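Local coordinates for protein malonyl CoA-ACP transacylase (Xanthomonas oryzae pv. oryzae, PDB 3K89) that probably transfers the malonyl group from coenzyme A to the acyl carrier protein, the step that supplies malonyl units for fatty acid synthesis, at residues G92-E97 / V250-L255; V230-N233 / V238-G241. All coordinates share one frame; numbering follows the deposited sequence.

In the fold
The second segments of both contacts belong to helix 242-254 or its approach: in contact 1 it is the C-terminal end of the helix, in contact 2 the loop leading into its start. Along the chain, contact 2 is nested inside the loop closed by contact 1. Contact 1 is buried near the middle of the chain and purely polar, one glutamine amide set against the turn of the predicted nucleophile. Contact 2, with its centre about 15 Å from that of the chain, is a looser hairpin joined by a water, a CA-H...O contact and two valines. Asn233 of contact 2 connects them through hydrogen bonds to the 92-97 turn.

Contact 1: G92-E97 / V250-L255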
ATOM      1  N   GLY A  92       5.295  -3.456   0.124  1.00  9.43           N
ATOM      2  CA  GLY A  92       4.316  -2.489  -0.363  1.00  8.39           C
ATOM      3  C   GLY A  92       3.389  -2.113   0.746  1.00  8.71           C
ATOM      4  O   GLY A  92       3.269  -2.862   1.715  1.00  9.61           O
ATOM      5  N   HIS A  93       2.725  -0.974   0.599  1.00  8.91           N
ATOM      6  CA  HIS A  93       1.943  -0.428   1.683  1.00  9.15           C
ATOM      7  C   HIS A  93       0.492  -0.846   1.544  1.00  9.47           C
ATOM      8  O   HIS A  93      -0.188  -0.382   0.637  1.00  9.03           O
ATOM      9  CB  HIS A  93       2.081   1.097   1.681  1.00 10.63           C
ATOM     10  CG  HIS A  93       1.619   1.740   2.951  1.00 10.79           C
ATOM     11  ND1 HIS A  93       0.302   1.708   3.362  1.00 10.78           N
ATOM     12  CD2 HIS A  93       2.297   2.431   3.895  1.00 12.44           C
ATOM     13  CE1 HIS A  93       0.188   2.352   4.512  1.00 11.81           C
ATOM     14  NE2 HIS A  93       1.389   2.793   4.865  1.00 12.23           N
ATOM     15  N   SER A  94       0.067  -1.762   2.425  1.00  8.48           N
ATOM     16  CA  SER A  94      -1.316  -2.272   2.488  1.00  8.57           C
ATOM     17  C   SER A  94      -1.686  -2.960   1.162  1.00  7.84           C
ATOM     18  O   SER A  94      -1.254  -4.079   0.912  1.00  7.78           O
ATOM     19  CB  SER A  94      -2.272  -1.139   2.854  1.00  9.87           C
ATOM     20  OG  SER A  94      -3.576  -1.662   3.106  1.00  9.75           O
ATOM     21  N   LEU A  95      -2.437  -2.283   0.291  1.00  7.85           N
ATOM     22  CA  LEU A  95      -2.677  -2.801  -1.058  1.00  8.19           C
ATOM     23  C   LEU A  95      -1.349  -3.124  -1.749  1.00  8.58           C
ATOM     24  O   LEU A  95      -1.244  -4.128  -2.467  1.00  8.95           O
ATOM     25  CB  LEU A  95      -3.496  -1.769  -1.875  1.00  8.40           C
ATOM     26  CG  LEU A  95      -3.811  -2.020  -3.363  1.00  8.14           C
ATOM     27  CD1 LEU A  95      -2.618  -1.727  -4.299  1.00  9.89           C
ATOM     28  CD2 LEU A  95      -4.310  -3.443  -3.593  1.00  8.97           C
ATOM     29  N   GLY A  96      -0.333  -2.280  -1.539  1.00  8.70           N
ATOM     30  CA  GLY A  96       0.951  -2.470  -2.222  1.00  8.51           C
ATOM     31  C   GLY A  96       1.627  -3.796  -1.941  1.00  8.03           C
ATOM     32  O   GLY A  96       2.440  -4.253  -2.737  1.00  8.02           O
ATOM     33  N   GLU A  97       1.331  -4.402  -0.803  1.00  7.97           N
ATOM     34  CA  GLU A  97       1.872  -5.730  -0.501  1.00  8.15           C
ATOM     35  C   GLU A  97       1.374  -6.754  -1.531  1.00  8.59           C
ATOM     36  O   GLU A  97       2.088  -7.701  -1.894  1.00  9.24           O
ATOM     37  CB  GLU A  97       1.455  -6.115   0.918  1.00  7.36           C
ATOM     38  CG  GLU A  97       2.063  -7.395   1.471  1.00  9.54           C
ATOM     39  CD  GLU A  97       2.026  -7.390   2.985  1.00  9.70           C
ATOM     40  OE1 GLU A  97       2.383  -6.353   3.580  1.00 10.53           O
ATOM     41  OE2 GLU A  97       1.643  -8.418   3.588  1.00 10.28           O
ATOM     42  N   VAL A 250      -3.990 -12.033   5.957  1.00 10.06           N
ATOM     43  CA  VAL A 250      -5.215 -11.987   6.765  1.00 10.69           C
ATOM     44  C   VAL A 250      -4.991 -11.040   7.961  1.00 10.60           C
ATOM     45  O   VAL A 250      -5.774 -10.104   8.194  1.00  9.75           O
ATOM     46  CB  VAL A 250      -5.629 -13.394   7.236  1.00 10.78           C
ATOM     47  CG1 VAL A 250      -6.741 -13.297   8.320  1.00 11.84           C
ATOM     48  CG2 VAL A 250      -6.123 -14.212   6.047  1.00 11.38           C
ATOM     49  N   GLU A 251      -3.917 -11.282   8.711  1.00 10.47           N
ATOM     50  CA  GLU A 251      -3.565 -10.447   9.852  1.00 11.25           C
ATOM     51  C   GLU A 251      -3.319  -9.005   9.451  1.00 11.13           C
ATOM     52  O   GLU A 251      -3.681  -8.094  10.203  1.00 10.82           O
ATOM     53  CB  GLU A 251      -2.339 -10.999  10.559  1.00 12.09           C
ATOM     54  CG  GLU A 251      -2.591 -12.340  11.201  1.00 13.64           C
ATOM     55  CD  GLU A 251      -1.297 -12.961  11.719  1.00 18.50           C
ATOM     56  OE1 GLU A 251      -0.209 -12.363  11.555  1.00 24.45           O
ATOM     57  OE2 GLU A 251      -1.367 -14.065  12.271  1.00 22.59           O
ATOM     58  N   GLN A 252      -2.704  -8.789   8.279  1.00 10.26           N
ATOM     59  CA  GLN A 252      -2.470  -7.436   7.776  1.00  9.86           C
ATOM     60  C   GLN A 252      -3.729  -6.575   7.846  1.00 10.50           C
ATOM     61  O   GLN A 252      -3.647  -5.386   8.158  1.00 11.29           O
ATOM     62  CB  GLN A 252      -1.979  -7.476   6.316  1.00  9.06           C
ATOM     63  CG  GLN A 252      -1.394  -6.151   5.844  1.00  9.10           C
ATOM     64  CD  GLN A 252      -1.733  -5.826   4.408  1.00  9.64           C
ATOM     65  OE1 GLN A 252      -2.905  -5.847   4.022  1.00 11.07           O
ATOM     66  NE2 GLN A 252      -0.715  -5.494   3.601  1.00  8.19           N
ATOM     67  N   LEU A 253      -4.890  -7.160   7.533  1.00 10.25           N
ATOM     68  CA  LEU A 253      -6.080  -6.338   7.307  1.00 10.86           C
ATOM     69  C   LEU A 253      -6.588  -5.638   8.559  1.00 11.58           C
ATOM     70  O   LEU A 253      -7.159  -4.534   8.473  1.00 11.54           O
ATOM     71  CB  LEU A 253      -7.192  -7.198   6.699  1.00 11.21           C
ATOM     72  CG  LEU A 253      -8.231  -6.405   5.907  1.00 10.99           C
ATOM     73  CD1 LEU A 253      -7.664  -5.924   4.587  1.00 12.30           C
ATOM     74  CD2 LEU A 253      -9.486  -7.213   5.669  1.00 12.13           C
ATOM     75  N   TYR A 254      -6.388  -6.266   9.713  1.00 11.63           N
ATOM     76  CA  TYR A 254      -6.952  -5.738  10.974  1.00 11.64           C
ATOM     77  C   TYR A 254      -5.892  -5.283  11.964  1.00 11.71           C
ATOM     78  O   TYR A 254      -6.221  -4.817  13.058  1.00 12.08           O
ATOM     79  CB  TYR A 254      -7.914  -6.741  11.630  1.00 11.74           C
ATOM     80  CG  TYR A 254      -7.322  -8.081  12.017  1.00 11.64           C
ATOM     81  CD1 TYR A 254      -7.393  -9.157  11.145  1.00 12.73           C
ATOM     82  CD2 TYR A 254      -6.723  -8.278  13.267  1.00 13.35           C
ATOM     83  CE1 TYR A 254      -6.879 -10.407  11.490  1.00 12.35           C
ATOM     84  CE2 TYR A 254      -6.198  -9.526  13.628  1.00 15.73           C
ATOM     85  CZ  TYR A 254      -6.283 -10.584  12.733  1.00 15.62           C
ATOM     86  OH  TYR A 254      -5.772 -11.829  13.060  1.00 18.01           O
ATOM     87  N   LEU A 255      -4.626  -5.407  11.574  1.00 11.44           N
ATOM     88  CA  LEU A 255      -3.505  -4.952  12.399  1.00 11.77           C
ATOM     89  C   LEU A 255      -2.752  -3.802  11.721  1.00 11.77           C
ATOM     90  O   LEU A 255      -2.862  -3.611  10.516  1.00 10.93           O
ATOM     91  CB  LEU A 255      -2.581  -6.131  12.718  1.00 11.66           C
ATOM     92  CG  LEU A 255      -3.192  -7.198  13.633  1.00 12.32           C
ATOM     93  CD1 LEU A 255      -2.286  -8.399  13.755  1.00 13.99           C
ATOM     94  CD2 LEU A 255      -3.526  -6.620  15.021  1.00 12.12           C
TER
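A buried polar contact ties the turn between strand 86-92 and helix 95-103 to the C-terminal end of helix 242-254, with the amide of Gln252 pressed against Ser94 and Glu97. The turn fits the nucleophile elbow of acyltransferases: Ser94, the predicted nucleophile, has the strained backbone of that motif (phi 61°) between Gly92 and Gly96. Gln252 NE2 donates to Ser94 O at 3.1 Å in a fairly straight bond, with the acceptor near the plane of the amide. The donor stands to the side of the carbonyl, at a C=O...N angle of 108°, and Glu97 N reaches the same oxygen from the opposite face at 3.1 Å, so two N-H groups grip it. A second, weak bond runs from Gln252 NE2 to Glu97 OE1 at 3.2 Å, the carboxylate and amide planes being turned 65° apart. The two side chains come from opposite directions, and the extended Glu97 chain runs past NE2, which lies alongside CB and the carboxylate; OE1 also accepts from Asn233 N. Gln252 OE1 accepts from Arg119, which also bonds to Ser94 OG. The backbone O of Gln252 accepts from ND1 of His203, whose NE2 bonds to Ser94 OG, which probably helps to position both predicted catalytic residues. Around this site, helices 61-81 and 109-126 pack on Leu95, while helix 208-219 lies against Val250 and Tyr254.

Contact 2: V230-N233 / V238-G241; sequences VVQN and VHDG
Val230 O links the two arms of this short hairpin, reaching the 238-241 arm both directly and through a water. The water donates to Val230 O at 2.7 Å. It accepts in turn from His239 N at 2.8 Å, and so bridges two backbone groups, consistent with a water standing in for a direct bond between the arms. The same carbonyl oxygen also receives a CA-H...O contact from Val238, with CA 3.5 Å from Val230 O and an angle of 159° at the hydrogen. The nearest CA approach of the two arms is that of Val231 CA to Val238 CA, 4.5 Å.

The apolar part is small. Val231 and Val238 lie on one face of the hairpin and meet through single methyls, CG2 to CG2 at 3.9 Å, with the side chains crossing at about a right angle. In both residues CG2 lies beside the backbone N, anti to the carbonyl carbon, and this turns the two methyls to each other. Val238 CG2 also rests on Val230 O at 3.7 Å.

Farther along, the side chain of Gln232 meets that of His239, its amide group standing almost perpendicular to the imidazole (89°). His239 NE2 has a weak hydrogen bond to Asp235 in the connecting turn.

Within the fold, the 230-233 arm is the deeper one: Val230 packs on Ala100 and Leu101 of helix 95-103, Val231 on Cys262 and Leu266 of helix 259-268, and Gln232 on helix 242-254. The other arm runs outward to Gly241, the N-cap residue of helix 242-254.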
ATOM      1  N   VAL A 230       9.253 -10.934  -0.168  1.00 11.16           N
ATOM      2  CA  VAL A 230       8.403  -9.793   0.193  1.00 10.45           C
ATOM      3  C   VAL A 230       8.388  -9.585   1.711  1.00 10.03           C
ATOM      4  O   VAL A 230       7.960 -10.466   2.482  1.00 10.12           O
ATOM      5  CB  VAL A 230       6.970  -9.983  -0.361  1.00 10.12           C
ATOM      6  CG1 VAL A 230       6.087  -8.792  -0.000  1.00 10.28           C
ATOM      7  CG2 VAL A 230       7.008 -10.163  -1.869  1.00 10.49           C
ATOM      8  N   VAL A 231       8.887  -8.428   2.132  1.00  9.83           N
ATOM      9  CA  VAL A 231       8.795  -8.021   3.536  1.00 10.17           C
ATOM     10  C   VAL A 231       7.365  -7.530   3.806  1.00 10.27           C
ATOM     11  O   VAL A 231       6.939  -6.541   3.206  1.00 11.30           O
ATOM     12  CB  VAL A 231       9.816  -6.910   3.846  1.00 10.97           C
ATOM     13  CG1 VAL A 231       9.694  -6.473   5.295  1.00 11.78           C
ATOM     14  CG2 VAL A 231      11.228  -7.393   3.536  1.00 11.12           C
ATOM     15  N   GLN A 232       6.638  -8.234   4.681  1.00  9.74           N
ATOM     16  CA  GLN A 232       5.191  -8.010   4.868  1.00  9.66           C
ATOM     17  C   GLN A 232       4.897  -7.048   6.018  1.00 10.15           C
ATOM     18  O   GLN A 232       5.652  -6.953   6.984  1.00 10.14           O
ATOM     19  CB  GLN A 232       4.490  -9.350   5.013  1.00  9.36           C
ATOM     20  CG  GLN A 232       4.472 -10.092   3.674  1.00  9.29           C
ATOM     21  CD  GLN A 232       3.581 -11.315   3.663  1.00 11.41           C
ATOM     22  OE1 GLN A 232       2.345 -11.219   3.480  1.00 13.94           O
ATOM     23  NE2 GLN A 232       4.196 -12.481   3.802  1.00  8.70           N
ATOM     24  N   ASN A 233       3.806  -6.302   5.881  1.00  9.22           N
ATOM     25  CA  ASN A 233       3.464  -5.192   6.775  1.00  9.22           C
ATOM     26  C   ASN A 233       3.152  -5.570   8.210  1.00  9.66           C
ATOM     27  O   ASN A 233       3.341  -4.753   9.122  1.00  9.63           O
ATOM     28  CB  ASN A 233       2.187  -4.465   6.282  1.00  8.64           C
ATOM     29  CG  ASN A 233       2.351  -3.693   4.940  1.00  8.47           C
ATOM     30  OD1 ASN A 233       1.341  -3.329   4.343  1.00  9.87           O
ATOM     31  ND2 ASN A 233       3.577  -3.396   4.509  1.00  8.04           N
ATOM     32  N   VAL A 238       9.745 -11.293   6.157  1.00 14.02           N
ATOM     33  CA  VAL A 238       9.459 -12.239   5.080  1.00 14.22           C
ATOM     34  C   VAL A 238       8.842 -13.502   5.701  1.00 15.05           C
ATOM     35  O   VAL A 238       9.269 -13.953   6.780  1.00 15.82           O
ATOM     36  CB  VAL A 238      10.764 -12.581   4.309  1.00 14.46           C
ATOM     37  CG1 VAL A 238      10.539 -13.667   3.275  1.00 14.74           C
ATOM     38  CG2 VAL A 238      11.338 -11.329   3.639  1.00 14.00           C
ATOM     39  N   HIS A 239       7.831 -14.048   5.038  1.00 14.37           N
ATOM     40  CA  HIS A 239       7.183 -15.277   5.487  1.00 15.40           C
ATOM     41  C   HIS A 239       7.389 -16.396   4.496  1.00 16.31           C
ATOM     42  O   HIS A 239       7.384 -16.167   3.288  1.00 17.26           O
ATOM     43  CB  HIS A 239       5.711 -15.012   5.736  1.00 14.79           C
ATOM     44  CG  HIS A 239       5.484 -14.148   6.925  1.00 14.57           C
ATOM     45  ND1 HIS A 239       5.501 -12.771   6.863  1.00 16.81           N
ATOM     46  CD2 HIS A 239       5.316 -14.468   8.227  1.00 13.75           C
ATOM     47  CE1 HIS A 239       5.328 -12.281   8.081  1.00 13.39           C
ATOM     48  NE2 HIS A 239       5.209 -13.292   8.922  1.00 18.57           N
ATOM     49  N   ASP A 240       7.555 -17.610   5.029  1.00 16.19           N
ATOM     50  CA  ASP A 240       7.950 -18.765   4.231  1.00 17.62           C
ATOM     51  C   ASP A 240       6.785 -19.678   3.928  1.00 16.34           C
ATOM     52  O   ASP A 240       6.207 -20.282   4.835  1.00 16.61           O
ATOM     53  CB  ASP A 240       9.057 -19.550   4.946  1.00 19.12           C
ATOM     54  CG  ASP A 240      10.370 -18.792   5.011  1.00 24.23           C
ATOM     55  OD1 ASP A 240      10.752 -18.145   4.001  1.00 29.10           O
ATOM     56  OD2 ASP A 240      11.040 -18.858   6.071  1.00 30.63           O
ATOM     57  N   GLY A 241       6.451 -19.773   2.648  1.00 14.94           N
ATOM     58  CA  GLY A 241       5.419 -20.691   2.172  1.00 13.63           C
ATOM     59  C   GLY A 241       4.042 -20.065   2.078  1.00 12.97           C
ATOM     60  O   GLY A 241       3.778 -19.027   2.698  1.00 13.24           O
TER
HETATM   61  O   HOH W   1       6.677 -12.790   2.767  1.00 12.82           O